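Local coordinates for protein putative esterase/lipase/thioesterase (PDB 2PBL) that is a putative esterase, lipase or thioesterase of the alpha/beta-hydrolase fold that probably hydrolyses ester or thioester bonds, at residues I112-S117 / P149-E154. Numbering follows the deposited sequence.
Sequences ITQQIS and PEVLPE
Helix 109-126 of this alpha/beta hydrolase receives, on one flank, the loop that runs from helix 138-145 to the short helix 154-157, and Ser117 meets Val151 and Leu152 there. The hydroxyl OG of Ser117 donates a hydrogen bond to the backbone O of Val151, 2.8 Å away. It comes from above the carbonyl plane, 42° out of it, with a C=O...OG angle of 123°. Serine suits this place because its one-carbon arm lets the loop lie close, with the CA atoms of Ser117 and Leu152 5.4 Å apart. With OG anti to the backbone N (chi1 -178°), the hydroxyl reaches out to the loop carbonyl, while CD1 of Leu152 passes 3.5 Å from that same OG. The isobutyl group of Leu152 goes on to Val120 and Thr121, one turn further along the helix.

Strand 94-99 leads into this helix, and strand 131-136 leads from it toward helix 138-145 by way of Ser137, the likely nucleophile on a GxSxG elbow. The loop that follows helix 138-145 turns back over helix 109-126, and Val151 also touches Arg145 of the helix before it. Val151 supplies the apolar part: its CG1 lies 3.9 Å from CG2 of Thr113, the two side chains crossing at about a right angle, and 4.0 Å from CB of Ser117. Beta-branched Thr113 divides its two branches, CG2 packing on Val151 while OG1 hydrogen-bonds to OE1 of Glu194.

Where the contact opens to solvent, the amide of Gln114 works through water; glutamine suits, its amide offering an acceptor to one water and a donor to the other. One water donates to OE1 of Gln114 and, over 2.7 Å, to O of Val151; the other accepts from NE2 and donates to O of Glu150.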
ATOM      1  N   ILE A 112       9.389   5.784   7.411  1.00 12.67           N
ATOM      2  CA  ILE A 112       8.894   4.931   6.344  1.00 10.08           C
ATOM      3  C   ILE A 112       8.112   5.739   5.300  1.00 11.52           C
ATOM      4  O   ILE A 112       8.228   5.557   4.077  1.00 10.34           O
ATOM      5  CB  ILE A 112       8.004   3.762   6.884  1.00 12.15           C
ATOM      6  CG1 ILE A 112       8.807   2.878   7.863  1.00 12.88           C
ATOM      7  CG2 ILE A 112       7.541   2.893   5.682  1.00  9.30           C
ATOM      8  CD1 ILE A 112       8.018   1.764   8.498  1.00 16.21           C
ATOM      9  N   THR A 113       7.284   6.631   5.801  1.00  8.60           N
ATOM     10  CA  THR A 113       6.548   7.562   4.954  1.00 11.78           C
ATOM     11  C   THR A 113       7.499   8.331   3.988  1.00 12.45           C
ATOM     12  O   THR A 113       7.252   8.433   2.756  1.00 12.97           O
ATOM     13  CB  THR A 113       5.734   8.478   5.924  1.00  6.39           C
ATOM     14  OG1 THR A 113       4.659   7.664   6.437  1.00 13.87           O
ATOM     15  CG2 THR A 113       5.111   9.627   5.173  1.00 12.39           C
ATOM     16  N   GLN A 114       8.629   8.789   4.543  1.00 13.64           N
ATOM     17  CA  GLN A 114       9.626   9.540   3.777  1.00 13.91           C
ATOM     18  C   GLN A 114      10.238   8.630   2.723  1.00 10.94           C
ATOM     19  O   GLN A 114      10.412   9.051   1.603  1.00 12.95           O
ATOM     20  CB  GLN A 114      10.668  10.231   4.711  1.00 10.61           C
ATOM     21  CG  GLN A 114      10.070  11.240   5.596  1.00 17.29           C
ATOM     22  CD  GLN A 114       9.504  12.412   4.850  1.00 22.05           C
ATOM     23  OE1 GLN A 114      10.126  12.915   3.924  1.00 23.15           O
ATOM     24  NE2 GLN A 114       8.310  12.862   5.250  1.00 19.37           N
ATOM     25  N   GLN A 115      10.510   7.368   3.067  1.00 14.20           N
ATOM     26  CA  GLN A 115      11.023   6.387   2.121  1.00 12.91           C
ATOM     27  C   GLN A 115      10.075   6.084   0.960  1.00 13.98           C
ATOM     28  O   GLN A 115      10.502   5.999  -0.193  1.00 13.46           O
ATOM     29  CB  GLN A 115      11.379   5.085   2.836  1.00 13.85           C
ATOM     30  CG  GLN A 115      12.619   5.224   3.680  1.00 14.08           C
ATOM     31  CD  GLN A 115      13.007   3.963   4.496  1.00 16.13           C
ATOM     32  OE1 GLN A 115      12.570   2.833   4.214  1.00 17.82           O
ATOM     33  NE2 GLN A 115      13.886   4.173   5.497  1.00 28.55           N
ATOM     34  N   ILE A 116       8.775   5.961   1.258  1.00 14.65           N
ATOM     35  CA  ILE A 116       7.769   5.756   0.205  1.00 13.61           C
ATOM     36  C   ILE A 116       7.771   6.961  -0.722  1.00 13.51           C
ATOM     37  O   ILE A 116       7.702   6.802  -1.946  1.00 10.36           O
ATOM     38  CB  ILE A 116       6.354   5.482   0.791  1.00 12.36           C
ATOM     39  CG1 ILE A 116       6.394   4.255   1.678  1.00 15.68           C
ATOM     40  CG2 ILE A 116       5.357   5.252  -0.319  1.00 15.87           C
ATOM     41  CD1 ILE A 116       7.047   3.061   0.937  1.00  5.96           C
ATOM     42  N   SER A 117       7.910   8.174  -0.171  1.00 12.53           N
ATOM     43  CA  SER A 117       7.993   9.343  -0.993  1.00 12.18           C
ATOM     44  C   SER A 117       9.207   9.266  -1.946  1.00 13.84           C
ATOM     45  O   SER A 117       9.107   9.583  -3.125  1.00 13.34           O
ATOM     46  CB  SER A 117       8.106  10.619  -0.146  1.00 15.59           C
ATOM     47  OG  SER A 117       8.151  11.761  -1.005  1.00 24.34           O
ATOM     48  N   PRO A 149       1.205  17.297   0.323  1.00 12.38           N
ATOM     49  CA  PRO A 149       2.204  18.080  -0.412  1.00 12.55           C
ATOM     50  C   PRO A 149       3.491  18.364   0.305  1.00 12.24           C
ATOM     51  O   PRO A 149       4.471  18.796  -0.316  1.00 11.89           O
ATOM     52  CB  PRO A 149       1.464  19.391  -0.722  1.00 13.51           C
ATOM     53  CG  PRO A 149      -0.016  18.951  -0.704  1.00 15.81           C
ATOM     54  CD  PRO A 149      -0.055  18.045   0.468  1.00 12.57           C
ATOM     55  N   GLU A 150       3.486  18.211   1.625  1.00 15.36           N
ATOM     56  CA  GLU A 150       4.698  18.372   2.422  1.00 15.23           C
ATOM     57  C   GLU A 150       5.556  17.122   2.375  1.00 14.05           C
ATOM     58  O   GLU A 150       6.733  17.136   2.726  1.00 12.93           O
ATOM     59  CB  GLU A 150       4.281  18.713   3.862  1.00 13.34           C
ATOM     60  CG  GLU A 150       5.360  19.232   4.723  1.00 21.91           C
ATOM     61  CD  GLU A 150       4.854  19.690   6.077  1.00 18.77           C
ATOM     62  OE1 GLU A 150       4.216  20.763   6.128  1.00 25.68           O
ATOM     63  OE2 GLU A 150       5.186  19.051   7.111  1.00 20.88           O
ATOM     64  N   VAL A 151       4.955  16.012   1.961  1.00 14.61           N
ATOM     65  CA  VAL A 151       5.651  14.739   1.868  1.00 13.93           C
ATOM     66  C   VAL A 151       6.213  14.424   0.476  1.00 16.04           C
ATOM     67  O   VAL A 151       7.395  14.084   0.347  1.00 17.10           O
ATOM     68  CB  VAL A 151       4.751  13.598   2.398  1.00 14.31           C
ATOM     69  CG1 VAL A 151       5.410  12.248   2.262  1.00 22.79           C
ATOM     70  CG2 VAL A 151       4.398  13.862   3.888  1.00 13.95           C
ATOM     71  N   LEU A 152       5.381  14.510  -0.561  1.00 13.67           N
ATOM     72  CA  LEU A 152       5.784  14.159  -1.944  1.00 14.14           C
ATOM     73  C   LEU A 152       5.981  15.441  -2.796  1.00 12.60           C
ATOM     74  O   LEU A 152       5.227  16.369  -2.624  1.00 14.81           O
ATOM     75  CB  LEU A 152       4.670  13.280  -2.534  1.00 12.79           C
ATOM     76  CG  LEU A 152       4.941  12.620  -3.881  1.00 13.53           C
ATOM     77  CD1 LEU A 152       5.886  11.504  -3.693  1.00 10.92           C
ATOM     78  CD2 LEU A 152       3.636  12.115  -4.445  1.00 13.99           C
ATOM     79  N   PRO A 153       7.032  15.516  -3.638  1.00 13.06           N
ATOM     80  CA  PRO A 153       7.246  16.710  -4.451  1.00 13.29           C
ATOM     81  C   PRO A 153       6.051  17.031  -5.345  1.00 13.82           C
ATOM     82  O   PRO A 153       5.390  16.112  -5.817  1.00 13.56           O
ATOM     83  CB  PRO A 153       8.488  16.366  -5.317  1.00 12.47           C
ATOM     84  CG  PRO A 153       9.186  15.304  -4.580  1.00 17.04           C
ATOM     85  CD  PRO A 153       8.106  14.535  -3.835  1.00 17.24           C
ATOM     86  N   GLU A 154       5.776  18.322  -5.521  1.00 13.02           N
ATOM     87  CA  GLU A 154       4.693  18.812  -6.408  1.00 15.80           C
ATOM     88  C   GLU A 154       4.717  18.129  -7.791  1.00 13.28           C
ATOM     89  O   GLU A 154       3.679  17.713  -8.329  1.00 11.12           O
ATOM     90  CB  GLU A 154       4.882  20.324  -6.599  1.00 21.07           C
ATOM     91  CG  GLU A 154       3.900  20.990  -7.518  1.00 28.52           C
ATOM     92  CD  GLU A 154       2.574  21.215  -6.853  1.00 44.78           C
ATOM     93  OE1 GLU A 154       1.586  20.510  -7.214  1.00 55.71           O
ATOM     94  OE2 GLU A 154       2.545  22.084  -5.945  1.00 47.71           O
TER
HETATM   95  O   HOH W   1       9.608  14.573   1.750  1.00 18.97           O
HETATM   96  O   HOH W   2       7.661  15.683   4.777  1.00 19.04           O